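Local atomic coordinates of pyridine nucleotide-disulphide oxidoreductase dimerisation region (Escherichia coli BL21, PDB entry 6KYY), a protein that probably acts as an FAD-dependent flavoprotein disulfide reductase that contributes to resistance against reactive chlorine species stress. Residues 60-65 and 340-345; 179-184 and 214-219; 26-31 and 316-321; 9-14 and 100-105. All coordinates share one frame; numbering follows the deposited sequence.

Contact 1: residues 60-65 and 340-345; sequences TLVHDA and FMTPPL
Val-62, near the end of helix 55-65, faces Met-341 in the loop between strands 337-339 and 345-349, the CA atoms of this pair lying 7.7 Å apart. The loop runs past the helix irregularly and turns at the cis peptide bond that joins Thr-342 to Pro-343. One methyl group carries most of the meeting. The CG1 branch of Val-62 stands anti to its backbone N (chi1 -179°) and is thereby aimed at the loop, where it lies 4.0 Å from the carbonyl O of Phe-340 and 4.1 Å from OG1 of Thr-342. The side chains of Val-62 and Thr-342 run antiparallel alongside each other. The hydroxyl of Thr-342 finds its main partner in Gln-66, just beyond the helix, and adds a weak bond to the carbonyl of Met-341. Phe-340 gives mainly its backbone here: its CB points at the helix, but the ring swings away to the bound FAD, to His-407 and to Pro-434 of the second subunit. Polar loop atoms thus meet a hydrocarbon surface through van der Waals contact alone, and the directional bonds that fix the loop, such as Phe-340 N with Glu-179, come from elsewhere.

Contact 2: residues 179-184 and 214-219; sequences EFASMF and TILRDQ
Apolar packing centres on Leu-216, whose CD2 methyl reaches across to Ala-181 and Ser-182 of the facing helix. CD2 of Leu-216 lies 4.4 Å from CB of Ala-181 and 4.0 Å from CB of Ser-182, so a single branch rests against two consecutive small residues. The torsions explain the reach: with chi1 at -73° and chi2 at 180°, the leucine extends from a CB that does not itself point across the interface. Because the residues it meets are so short, the helices come close, and the CA atoms of Ser-182 and Leu-216 are only 6.6 Å apart.

Polar interactions stay largely within each helix. The Ser-182 hydroxyl makes a weak hydrogen bond back to the carbonyl O of Val-178, one turn earlier, while it borders the leucine methyl. Main-chain bonds such as Asp-218 N to Thr-214 O, at 3.0 Å, belong to helix 206-218. The side chain of Gln-219 extends toward Ser-182 and packs on Ala-185.

Helix 175-186 connects strand 167-171 to 190-194, and helix 206-218 connects 190-194 to 221-224. Neighbouring helices packed on one face of a parallel sheet in this way are the signature of the beta-alpha-beta-alpha-beta unit of a Rossmann-type domain.

Contact 3: residues 26-31 and 316-321; sequences AVTLAK and IVRDEL
The OG1 atom of Thr-28 is gripped twice, by the carbonyl O of Thr-24 one turn back on its own helix and by the hydroxyl of Tyr-314. Since Tyr-314 belongs to helix 307-321, the second bond ties that helix to helix 20-31. The same threonine meets Arg-318 with its methyl: CG2, anti to the backbone N, lies 4.1 Å from CG of Arg-318. The two side chains run roughly perpendicular. A bend at chi2 (-106°) turns the arginine chain, and the guanidinium turns its edge to this methyl as well.

Helix 20-31 is the first helix of the Rossmann-type FAD-binding domain, directly after strand 10-16, and helix 307-321 packs beside it although some 275 residues lie between the two helices. The apolar half of the interface is formed by two leucines, with CD1 of Leu-29 4.1 Å from CD1 of Leu-321. Leu-29 is buried and reaches sheet residues Ala-13 and Val-36 too. Along the other helix, the carbonyl O of Val-317 accepts both Glu-320 N at 3.2 Å and Leu-321 N at 3.0 Å.

Contact 4: residues 9-14 and 100-105; sequences NKYQAV and DVIDGQ
Tyr-11 reaches across the sheet of the Rossmann-type FAD-binding domain to Asp-100 and Ile-102. Strand 36-40 lies between strand 99-103 and the later part of strand 10-16. Tyr-11 sits before the corner that the chain turns at Gln-12, where its backbone is bonded to His-126 and Glu-128, and its ring reaches past Ala-37 to strand 99-103, packing on Ile-125 as well. Its CG sits beside the backbone N (chi1 -65°), which carries the hydroxyl toward that strand. There the hydroxyl donates a hydrogen bond to OD1 of Asp-100, with OH of Tyr-11 and OD1 2.9 Å apart. The ring and carboxylate planes stand 78° apart, and the hydroxyl approaches OD1 from above the carboxylate plane, 45° out of it. A long, weak ion pair with Arg-35 gives the same oxygen a second partner.

Ile-102 adds the apolar part. Its CD1 methyl lies 4.5 Å from CZ of Tyr-11, obliquely placed to the ring, while the side chain shares Ala-37 and Ile-125 as neighbours with the tyrosine. Just farther along the chain, Gly-104 and Gln-105 touch the bound FAD. The aspartate meets the tyrosine at the ring's edge and in its plane, which also brings OD1 of Asp-100 to 3.4 Å from CE1 of Tyr-11.

Overall arrangement
Contacts 1 and 2 form one cluster and contacts 3 and 4 another, on opposite sides of the chain's centre. Contacts 1 and 2, with centres about 10 Å apart, touch, bringing together helix 55-65, the Rossmann-type unit with helices 175-186 and 206-218, and a loop of the dimerisation domain. Contacts 3 and 4, with centres about 16 Å apart, share the FAD-binding domain, where strand 10-16 runs into helix 20-31 and Leu-29 packs on Ala-13. The clusters are about 34 to 44 Å apart between centres. Along the chain, contact 4 closes before contact 2 opens; contacts 1 and 3 enclose contact 2 and cross one another, and contact 4 crosses both. Contacts 1 and 4 include residues touching FAD; contacts 2 and 3 pack surrounding helices.

Contact 1: residues 60-65 and 340-345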
loop_
_atom_site.group_PDB
_atom_site.type_symbol
_atom_site.label_atom_id
_atom_site.label_comp_id
_atom_site.label_asym_id
_atom_site.label_seq_id
_atom_site.Cartn_x
_atom_site.Cartn_y
_atom_site.Cartn_z
ATOM N N THR B 60 -15.120 2.707 0.413
ATOM C CA THR B 60 -15.597 2.605 -0.964
ATOM C C THR B 60 -15.890 3.983 -1.540
ATOM O O THR B 60 -15.547 4.273 -2.692
ATOM C CB THR B 60 -16.854 1.729 -1.026
ATOM O OG1 THR B 60 -16.584 0.446 -0.444
ATOM C CG2 THR B 60 -17.320 1.542 -2.465
ATOM N N LEU B 61 -16.516 4.851 -0.742
ATOM C CA LEU B 61 -16.842 6.191 -1.213
ATOM C C LEU B 61 -15.601 7.072 -1.298
ATOM O O LEU B 61 -15.471 7.877 -2.226
ATOM C CB LEU B 61 -17.892 6.821 -0.297
ATOM C CG LEU B 61 -19.318 6.327 -0.552
ATOM C CD1 LEU B 61 -20.114 6.265 0.738
ATOM C CD2 LEU B 61 -20.019 7.206 -1.577
ATOM N N VAL B 62 -14.678 6.935 -0.341
ATOM C CA VAL B 62 -13.460 7.743 -0.364
ATOM C C VAL B 62 -12.642 7.437 -1.612
ATOM O O VAL B 62 -12.069 8.340 -2.233
ATOM C CB VAL B 62 -12.638 7.524 0.922
ATOM C CG1 VAL B 62 -11.379 8.379 0.900
ATOM C CG2 VAL B 62 -13.468 7.860 2.149
ATOM N N HIS B 63 -12.579 6.162 -2.005
ATOM C CA HIS B 63 -11.856 5.804 -3.221
ATOM C C HIS B 63 -12.527 6.396 -4.453
ATOM O O HIS B 63 -11.846 6.825 -5.393
ATOM C CB HIS B 63 -11.750 4.285 -3.344
ATOM C CG HIS B 63 -11.008 3.830 -4.563
ATOM N ND1 HIS B 63 -11.639 3.543 -5.755
ATOM C CD2 HIS B 63 -9.688 3.616 -4.776
ATOM C CE1 HIS B 63 -10.740 3.170 -6.648
ATOM N NE2 HIS B 63 -9.548 3.206 -6.080
ATOM N N ASP B 64 -13.862 6.430 -4.470
ATOM C CA ASP B 64 -14.568 7.074 -5.572
ATOM C C ASP B 64 -14.487 8.590 -5.463
ATOM O O ASP B 64 -14.387 9.288 -6.479
ATOM C CB ASP B 64 -16.025 6.614 -5.605
ATOM C CG ASP B 64 -16.233 5.396 -6.482
ATOM O OD1 ASP B 64 -15.345 5.099 -7.309
ATOM O OD2 ASP B 64 -17.284 4.735 -6.345
ATOM N N ALA B 65 -14.529 9.118 -4.235
ATOM C CA ALA B 65 -14.436 10.562 -4.048
ATOM C C ALA B 65 -13.077 11.100 -4.475
ATOM O O ALA B 65 -12.982 12.243 -4.936
ATOM C CB ALA B 65 -14.715 10.923 -2.590
ATOM N N PHE B 340 -8.535 7.826 7.342
ATOM C CA PHE B 340 -8.650 7.634 5.895
ATOM C C PHE B 340 -9.156 8.909 5.218
ATOM O O PHE B 340 -10.267 8.988 4.688
ATOM C CB PHE B 340 -9.538 6.436 5.595
ATOM C CG PHE B 340 -8.856 5.123 5.823
ATOM C CD1 PHE B 340 -8.799 4.570 7.091
ATOM C CD2 PHE B 340 -8.249 4.453 4.775
ATOM C CE1 PHE B 340 -8.162 3.365 7.307
ATOM C CE2 PHE B 340 -7.610 3.247 4.984
ATOM C CZ PHE B 340 -7.567 2.702 6.253
ATOM N N MET B 341 -8.293 9.922 5.236
ATOM C CA MET B 341 -8.504 11.116 4.431
ATOM C C MET B 341 -7.899 10.933 3.048
ATOM O O MET B 341 -7.791 9.812 2.541
ATOM C CB MET B 341 -7.868 12.347 5.073
ATOM C CG MET B 341 -8.429 12.783 6.395
ATOM S SD MET B 341 -7.481 14.216 6.924
ATOM C CE MET B 341 -5.824 13.539 6.909
ATOM N N THR B 342 -7.488 12.048 2.448
ATOM C CA THR B 342 -6.693 12.047 1.223
ATOM C C THR B 342 -5.697 13.192 1.353
ATOM O O THR B 342 -6.068 14.366 1.186
ATOM C CB THR B 342 -7.560 12.207 -0.023
ATOM O OG1 THR B 342 -8.539 11.160 -0.065
ATOM C CG2 THR B 342 -6.705 12.146 -1.280
ATOM N N PRO B 343 -4.426 12.900 1.671
ATOM C CA PRO B 343 -3.871 11.563 1.901
ATOM C C PRO B 343 -4.119 11.043 3.318
ATOM O O PRO B 343 -4.222 11.838 4.251
ATOM C CB PRO B 343 -2.380 11.769 1.651
ATOM C CG PRO B 343 -2.134 13.174 2.082
ATOM C CD PRO B 343 -3.401 13.949 1.813
ATOM N N PRO B 344 -4.212 9.724 3.470
ATOM C CA PRO B 344 -4.536 9.154 4.784
ATOM C C PRO B 344 -3.413 9.337 5.797
ATOM O O PRO B 344 -2.231 9.399 5.455
ATOM C CB PRO B 344 -4.776 7.669 4.482
ATOM C CG PRO B 344 -4.161 7.428 3.140
ATOM C CD PRO B 344 -4.235 8.717 2.396
ATOM N N LEU B 345 -3.809 9.417 7.068
ATOM C CA LEU B 345 -2.901 9.620 8.194
ATOM C C LEU B 345 -2.803 8.317 8.978
ATOM O O LEU B 345 -3.767 7.910 9.634
ATOM C CB LEU B 345 -3.396 10.758 9.087
ATOM C CG LEU B 345 -2.564 11.206 10.296
ATOM C CD1 LEU B 345 -2.935 10.436 11.563
ATOM C CD2 LEU B 345 -1.066 11.107 10.013
#

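Contact 2: residues 179-184 and 214-219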
loop_
_atom_site.group_PDB
_atom_site.type_symbol
_atom_site.label_atom_id
_atom_site.label_comp_id
_atom_site.label_asym_id
_atom_site.label_seq_id
_atom_site.Cartn_x
_atom_site.Cartn_y
_atom_site.Cartn_z
ATOM N N GLU B 179 -12.637 12.039 8.506
ATOM C CA GLU B 179 -12.784 11.111 7.388
ATOM C C GLU B 179 -13.915 11.545 6.465
ATOM O O GLU B 179 -13.760 11.571 5.238
ATOM C CB GLU B 179 -13.036 9.699 7.920
ATOM C CG GLU B 179 -12.410 8.585 7.106
ATOM C CD GLU B 179 -12.237 7.312 7.914
ATOM O OE1 GLU B 179 -11.191 7.164 8.581
ATOM O OE2 GLU B 179 -13.154 6.464 7.890
ATOM N N PHE B 180 -15.065 11.899 7.044
ATOM C CA PHE B 180 -16.192 12.375 6.253
ATOM C C PHE B 180 -15.954 13.768 5.690
ATOM O O PHE B 180 -16.580 14.131 4.688
ATOM C CB PHE B 180 -17.464 12.366 7.100
ATOM C CG PHE B 180 -18.184 11.051 7.093
ATOM C CD1 PHE B 180 -18.907 10.653 5.983
ATOM C CD2 PHE B 180 -18.134 10.213 8.193
ATOM C CE1 PHE B 180 -19.570 9.444 5.971
ATOM C CE2 PHE B 180 -18.796 9.000 8.186
ATOM C CZ PHE B 180 -19.516 8.616 7.073
ATOM N N ALA B 181 -15.071 14.554 6.308
ATOM C CA ALA B 181 -14.774 15.885 5.791
ATOM C C ALA B 181 -14.132 15.805 4.412
ATOM O O ALA B 181 -14.598 16.442 3.460
ATOM C CB ALA B 181 -13.869 16.637 6.767
ATOM N N SER B 182 -13.061 15.018 4.283
ATOM C CA SER B 182 -12.390 14.891 2.992
ATOM C C SER B 182 -13.277 14.193 1.970
ATOM O O SER B 182 -13.296 14.578 0.796
ATOM C CB SER B 182 -11.072 14.132 3.152
ATOM O OG SER B 182 -10.437 14.448 4.377
ATOM N N MET B 183 -14.020 13.169 2.399
ATOM C CA MET B 183 -14.811 12.378 1.459
ATOM C C MET B 183 -15.841 13.235 0.736
ATOM O O MET B 183 -16.002 13.129 -0.486
ATOM C CB MET B 183 -15.498 11.225 2.188
ATOM C CG MET B 183 -16.402 10.390 1.294
ATOM S SD MET B 183 -17.825 9.717 2.168
ATOM C CE MET B 183 -17.013 8.608 3.310
ATOM N N PHE B 184 -16.549 14.094 1.470
ATOM C CA PHE B 184 -17.572 14.919 0.841
ATOM C C PHE B 184 -16.980 16.161 0.185
ATOM O O PHE B 184 -17.501 16.621 -0.837
ATOM C CB PHE B 184 -18.639 15.299 1.867
ATOM C CG PHE B 184 -19.646 14.210 2.118
ATOM C CD1 PHE B 184 -19.314 13.104 2.886
ATOM C CD2 PHE B 184 -20.918 14.285 1.576
ATOM C CE1 PHE B 184 -20.235 12.097 3.112
ATOM C CE2 PHE B 184 -21.844 13.281 1.800
ATOM C CZ PHE B 184 -21.501 12.187 2.569
ATOM N N THR B 214 -4.568 22.318 6.849
ATOM C CA THR B 214 -4.359 23.046 5.600
ATOM C C THR B 214 -4.717 22.200 4.383
ATOM O O THR B 214 -5.200 22.738 3.381
ATOM C CB THR B 214 -2.913 23.536 5.494
ATOM O OG1 THR B 214 -2.042 22.426 5.249
ATOM C CG2 THR B 214 -2.490 24.246 6.770
ATOM N N ILE B 215 -4.480 20.886 4.443
ATOM C CA ILE B 215 -4.952 20.007 3.375
ATOM C C ILE B 215 -6.470 20.074 3.278
ATOM O O ILE B 215 -7.036 20.153 2.181
ATOM C CB ILE B 215 -4.463 18.564 3.605
ATOM C CG1 ILE B 215 -2.952 18.463 3.401
ATOM C CG2 ILE B 215 -5.182 17.600 2.671
ATOM C CD1 ILE B 215 -2.399 17.076 3.665
ATOM N N LEU B 216 -7.150 20.060 4.426
ATOM C CA LEU B 216 -8.603 20.164 4.430
ATOM C C LEU B 216 -9.072 21.572 4.083
ATOM O O LEU B 216 -10.123 21.734 3.453
ATOM C CB LEU B 216 -9.156 19.745 5.792
ATOM C CG LEU B 216 -9.121 18.251 6.117
ATOM C CD1 LEU B 216 -9.693 17.988 7.501
ATOM C CD2 LEU B 216 -9.881 17.467 5.065
ATOM N N ARG B 217 -8.311 22.598 4.476
ATOM C CA ARG B 217 -8.743 23.971 4.226
ATOM C C ARG B 217 -8.719 24.299 2.739
ATOM O O ARG B 217 -9.647 24.936 2.225
ATOM C CB ARG B 217 -7.866 24.954 5.001
ATOM C CG ARG B 217 -8.220 26.411 4.754
ATOM C CD ARG B 217 -7.167 27.356 5.309
ATOM N NE ARG B 217 -6.586 26.863 6.554
ATOM C CZ ARG B 217 -5.281 26.725 6.764
ATOM N NH1 ARG B 217 -4.416 27.041 5.811
ATOM N NH2 ARG B 217 -4.841 26.272 7.930
ATOM N N ASP B 218 -7.671 23.874 2.030
ATOM C CA ASP B 218 -7.568 24.166 0.604
ATOM C C ASP B 218 -8.626 23.437 -0.214
ATOM O O ASP B 218 -8.889 23.830 -1.356
ATOM C CB ASP B 218 -6.169 23.813 0.098
ATOM C CG ASP B 218 -5.080 24.579 0.824
ATOM O OD1 ASP B 218 -3.951 24.053 0.933
ATOM O OD2 ASP B 218 -5.353 25.707 1.288
ATOM N N GLN B 219 -9.233 22.390 0.339
ATOM C CA GLN B 219 -10.358 21.718 -0.292
ATOM C C GLN B 219 -11.694 22.356 0.063
ATOM O O GLN B 219 -12.731 21.912 -0.440
ATOM C CB GLN B 219 -10.374 20.235 0.095
ATOM C CG GLN B 219 -9.720 19.317 -0.926
ATOM C CD GLN B 219 -9.879 17.850 -0.578
ATOM O OE1 GLN B 219 -9.123 17.002 -1.052
ATOM N NE2 GLN B 219 -10.864 17.543 0.256
#

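Contact 3: residues 26-31 and 316-321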
loop_
_atom_site.group_PDB
_atom_site.type_symbol
_atom_site.label_atom_id
_atom_site.label_comp_id
_atom_site.label_asym_id
_atom_site.label_seq_id
_atom_site.Cartn_x
_atom_site.Cartn_y
_atom_site.Cartn_z
ATOM N N ALA B 26 -17.662 -18.106 15.460
ATOM C CA ALA B 26 -18.709 -19.042 15.066
ATOM C C ALA B 26 -18.210 -20.023 14.012
ATOM O O ALA B 26 -18.526 -21.217 14.070
ATOM C CB ALA B 26 -19.928 -18.278 14.550
ATOM N N VAL B 27 -17.429 -19.541 13.044
ATOM C CA VAL B 27 -16.914 -20.426 12.004
ATOM C C VAL B 27 -15.851 -21.360 12.569
ATOM O O VAL B 27 -15.754 -22.526 12.166
ATOM C CB VAL B 27 -16.376 -19.609 10.814
ATOM C CG1 VAL B 27 -16.162 -20.509 9.610
ATOM C CG2 VAL B 27 -17.348 -18.511 10.454
ATOM N N THR B 28 -15.037 -20.871 13.507
ATOM C CA THR B 28 -13.966 -21.695 14.054
ATOM C C THR B 28 -14.485 -22.742 15.031
ATOM O O THR B 28 -13.901 -23.826 15.135
ATOM C CB THR B 28 -12.918 -20.816 14.740
ATOM O OG1 THR B 28 -12.781 -19.584 14.022
ATOM C CG2 THR B 28 -11.572 -21.527 14.774
ATOM N N LEU B 29 -15.570 -22.446 15.751
ATOM C CA LEU B 29 -16.120 -23.424 16.684
ATOM C C LEU B 29 -16.999 -24.444 15.972
ATOM O O LEU B 29 -17.002 -25.625 16.337
ATOM C CB LEU B 29 -16.905 -22.717 17.790
ATOM C CG LEU B 29 -16.098 -21.779 18.693
ATOM C CD1 LEU B 29 -16.936 -21.313 19.873
ATOM C CD2 LEU B 29 -14.816 -22.447 19.170
ATOM N N ALA B 30 -17.751 -24.011 14.956
ATOM C CA ALA B 30 -18.529 -24.958 14.162
ATOM C C ALA B 30 -17.619 -25.922 13.417
ATOM O O ALA B 30 -17.951 -27.102 13.249
ATOM C CB ALA B 30 -19.428 -24.211 13.181
ATOM N N LYS B 31 -16.467 -25.434 12.956
ATOM C CA LYS B 31 -15.489 -26.286 12.295
ATOM C C LYS B 31 -14.826 -27.254 13.267
ATOM O O LYS B 31 -14.363 -28.319 12.846
ATOM C CB LYS B 31 -14.448 -25.405 11.598
ATOM C CG LYS B 31 -13.264 -26.129 10.990
ATOM C CD LYS B 31 -11.992 -25.323 11.197
ATOM C CE LYS B 31 -10.819 -25.926 10.450
ATOM N NZ LYS B 31 -9.889 -24.873 9.955
ATOM N N ILE B 316 -7.755 -14.195 21.216
ATOM C CA ILE B 316 -7.647 -14.471 22.646
ATOM C C ILE B 316 -8.558 -15.630 23.030
ATOM O O ILE B 316 -8.120 -16.613 23.639
ATOM C CB ILE B 316 -7.974 -13.213 23.471
ATOM C CG1 ILE B 316 -7.152 -12.012 22.997
ATOM C CG2 ILE B 316 -7.743 -13.474 24.953
ATOM C CD1 ILE B 316 -5.670 -12.255 22.984
ATOM N N VAL B 317 -9.840 -15.534 22.670
ATOM C CA VAL B 317 -10.801 -16.544 23.102
ATOM C C VAL B 317 -10.598 -17.855 22.351
ATOM O O VAL B 317 -10.852 -18.934 22.901
ATOM C CB VAL B 317 -12.242 -16.015 22.954
ATOM C CG1 VAL B 317 -12.380 -14.660 23.630
ATOM C CG2 VAL B 317 -12.648 -15.929 21.491
ATOM N N ARG B 318 -10.135 -17.800 21.098
ATOM C CA ARG B 318 -9.848 -19.036 20.378
ATOM C C ARG B 318 -8.653 -19.761 20.981
ATOM O O ARG B 318 -8.578 -20.993 20.919
ATOM C CB ARG B 318 -9.601 -18.749 18.897
ATOM C CG ARG B 318 -9.557 -19.990 18.017
ATOM C CD ARG B 318 -8.132 -20.317 17.588
ATOM N NE ARG B 318 -7.989 -21.707 17.160
ATOM C CZ ARG B 318 -7.079 -22.547 17.642
ATOM N NH1 ARG B 318 -7.020 -23.795 17.195
ATOM N NH2 ARG B 318 -6.225 -22.141 18.573
ATOM N N ASP B 319 -7.717 -19.016 21.574
ATOM C CA ASP B 319 -6.576 -19.633 22.236
ATOM C C ASP B 319 -6.955 -20.264 23.568
ATOM O O ASP B 319 -6.190 -21.081 24.091
ATOM C CB ASP B 319 -5.471 -18.599 22.446
ATOM C CG ASP B 319 -4.104 -19.233 22.607
ATOM O OD1 ASP B 319 -3.897 -20.347 22.082
ATOM O OD2 ASP B 319 -3.235 -18.616 23.256
ATOM N N GLU B 320 -8.107 -19.908 24.133
ATOM C CA GLU B 320 -8.543 -20.507 25.387
ATOM C C GLU B 320 -9.444 -21.716 25.167
ATOM O O GLU B 320 -9.307 -22.725 25.866
ATOM C CB GLU B 320 -9.271 -19.471 26.247
ATOM C CG GLU B 320 -9.693 -19.996 27.609
ATOM C CD GLU B 320 -10.103 -18.894 28.563
ATOM O OE1 GLU B 320 -9.278 -18.507 29.415
ATOM O OE2 GLU B 320 -11.254 -18.421 28.464
ATOM N N LEU B 321 -10.360 -21.636 24.201
ATOM C CA LEU B 321 -11.311 -22.720 23.984
ATOM C C LEU B 321 -10.712 -23.874 23.191
ATOM O O LEU B 321 -11.125 -25.024 23.375
ATOM C CB LEU B 321 -12.554 -22.195 23.264
ATOM C CG LEU B 321 -13.216 -20.942 23.836
ATOM C CD1 LEU B 321 -14.397 -20.528 22.974
ATOM C CD2 LEU B 321 -13.649 -21.172 25.274
#

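Contact 4: residues 9-14 and 100-105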
loop_
_atom_site.group_PDB
_atom_site.type_symbol
_atom_site.label_atom_id
_atom_site.label_comp_id
_atom_site.label_asym_id
_atom_site.label_seq_id
_atom_site.Cartn_x
_atom_site.Cartn_y
_atom_site.Cartn_z
ATOM N N ASN B 9 -32.489 -26.613 21.442
ATOM C CA ASN B 9 -31.602 -27.303 22.363
ATOM C C ASN B 9 -30.710 -26.280 23.060
ATOM O O ASN B 9 -30.886 -25.067 22.915
ATOM C CB ASN B 9 -30.765 -28.345 21.628
ATOM C CG ASN B 9 -31.591 -29.473 21.049
ATOM O OD1 ASN B 9 -32.798 -29.571 21.282
ATOM N ND2 ASN B 9 -30.942 -30.325 20.267
ATOM N N LYS B 10 -29.740 -26.760 23.831
ATOM C CA LYS B 10 -28.726 -25.893 24.410
ATOM C C LYS B 10 -27.495 -25.885 23.514
ATOM O O LYS B 10 -26.961 -26.944 23.167
ATOM C CB LYS B 10 -28.350 -26.345 25.822
ATOM C CG LYS B 10 -27.601 -25.282 26.621
ATOM C CD LYS B 10 -27.312 -25.733 28.047
ATOM C CE LYS B 10 -26.414 -26.956 28.070
ATOM N NZ LYS B 10 -25.935 -27.265 29.445
ATOM N N TYR B 11 -27.047 -24.691 23.144
ATOM C CA TYR B 11 -25.868 -24.543 22.306
ATOM C C TYR B 11 -24.616 -24.507 23.169
ATOM O O TYR B 11 -24.591 -23.865 24.222
ATOM C CB TYR B 11 -25.959 -23.274 21.460
ATOM C CG TYR B 11 -27.075 -23.296 20.440
ATOM C CD1 TYR B 11 -26.884 -23.859 19.185
ATOM C CD2 TYR B 11 -28.322 -22.757 20.734
ATOM C CE1 TYR B 11 -27.901 -23.881 18.250
ATOM C CE2 TYR B 11 -29.345 -22.777 19.806
ATOM C CZ TYR B 11 -29.129 -23.340 18.566
ATOM O OH TYR B 11 -30.144 -23.363 17.637
ATOM N N GLN B 12 -23.575 -25.212 22.719
ATOM C CA GLN B 12 -22.295 -25.157 23.416
ATOM C C GLN B 12 -21.724 -23.746 23.410
ATOM O O GLN B 12 -20.983 -23.369 24.325
ATOM C CB GLN B 12 -21.306 -26.136 22.784
ATOM C CG GLN B 12 -21.703 -27.597 22.923
ATOM C CD GLN B 12 -21.001 -28.490 21.920
ATOM O OE1 GLN B 12 -21.254 -28.415 20.719
ATOM N NE2 GLN B 12 -20.110 -29.345 22.411
ATOM N N ALA B 13 -22.064 -22.953 22.395
ATOM C CA ALA B 13 -21.633 -21.567 22.299
ATOM C C ALA B 13 -22.753 -20.744 21.686
ATOM O O ALA B 13 -23.337 -21.143 20.674
ATOM C CB ALA B 13 -20.357 -21.437 21.458
ATOM N N VAL B 14 -23.058 -19.606 22.304
ATOM C CA VAL B 14 -24.033 -18.655 21.782
ATOM C C VAL B 14 -23.342 -17.307 21.656
ATOM O O VAL B 14 -22.840 -16.766 22.649
ATOM C CB VAL B 14 -25.279 -18.550 22.675
ATOM C CG1 VAL B 14 -26.292 -17.599 22.055
ATOM C CG2 VAL B 14 -25.897 -19.918 22.891
ATOM N N ASP B 100 -26.404 -21.853 13.634
ATOM C CA ASP B 100 -27.780 -21.382 13.496
ATOM C C ASP B 100 -27.763 -19.859 13.601
ATOM O O ASP B 100 -27.658 -19.310 14.701
ATOM C CB ASP B 100 -28.685 -21.997 14.559
ATOM C CG ASP B 100 -29.130 -23.400 14.206
ATOM O OD1 ASP B 100 -29.020 -24.292 15.074
ATOM O OD2 ASP B 100 -29.588 -23.611 13.064
ATOM N N VAL B 101 -27.856 -19.179 12.462
ATOM C CA VAL B 101 -27.982 -17.725 12.451
ATOM C C VAL B 101 -29.428 -17.391 12.805
ATOM O O VAL B 101 -30.346 -17.661 12.028
ATOM C CB VAL B 101 -27.586 -17.130 11.096
ATOM C CG1 VAL B 101 -27.524 -15.613 11.186
ATOM C CG2 VAL B 101 -26.250 -17.696 10.641
ATOM N N ILE B 102 -29.631 -16.809 13.982
ATOM C CA ILE B 102 -30.960 -16.580 14.533
ATOM C C ILE B 102 -31.234 -15.082 14.509
ATOM O O ILE B 102 -30.582 -14.308 15.222
ATOM C CB ILE B 102 -31.088 -17.147 15.953
ATOM C CG1 ILE B 102 -31.053 -18.677 15.911
ATOM C CG2 ILE B 102 -32.369 -16.660 16.613
ATOM C CD1 ILE B 102 -30.114 -19.294 16.917
ATOM N N ASP B 103 -32.195 -14.672 13.685
ATOM C CA ASP B 103 -32.622 -13.280 13.664
ATOM C C ASP B 103 -33.405 -12.951 14.927
ATOM O O ASP B 103 -34.221 -13.749 15.394
ATOM C CB ASP B 103 -33.487 -13.005 12.432
ATOM C CG ASP B 103 -32.670 -12.859 11.164
ATOM O OD1 ASP B 103 -32.068 -11.783 10.963
ATOM O OD2 ASP B 103 -32.635 -13.819 10.366
ATOM N N GLY B 104 -33.156 -11.776 15.479
ATOM C CA GLY B 104 -33.878 -11.302 16.646
ATOM C C GLY B 104 -32.984 -10.525 17.592
ATOM O O GLY B 104 -31.763 -10.683 17.617
ATOM N N GLN B 105 -33.614 -9.668 18.394
ATOM C CA GLN B 105 -32.914 -8.832 19.365
ATOM C C GLN B 105 -32.741 -9.623 20.658
ATOM O O GLN B 105 -33.725 -9.944 21.333
ATOM C CB GLN B 105 -33.686 -7.538 19.609
ATOM C CG GLN B 105 -32.890 -6.462 20.329
ATOM C CD GLN B 105 -33.249 -6.355 21.797
ATOM O OE1 GLN B 105 -34.424 -6.312 22.159
ATOM N NE2 GLN B 105 -32.235 -6.308 22.653
#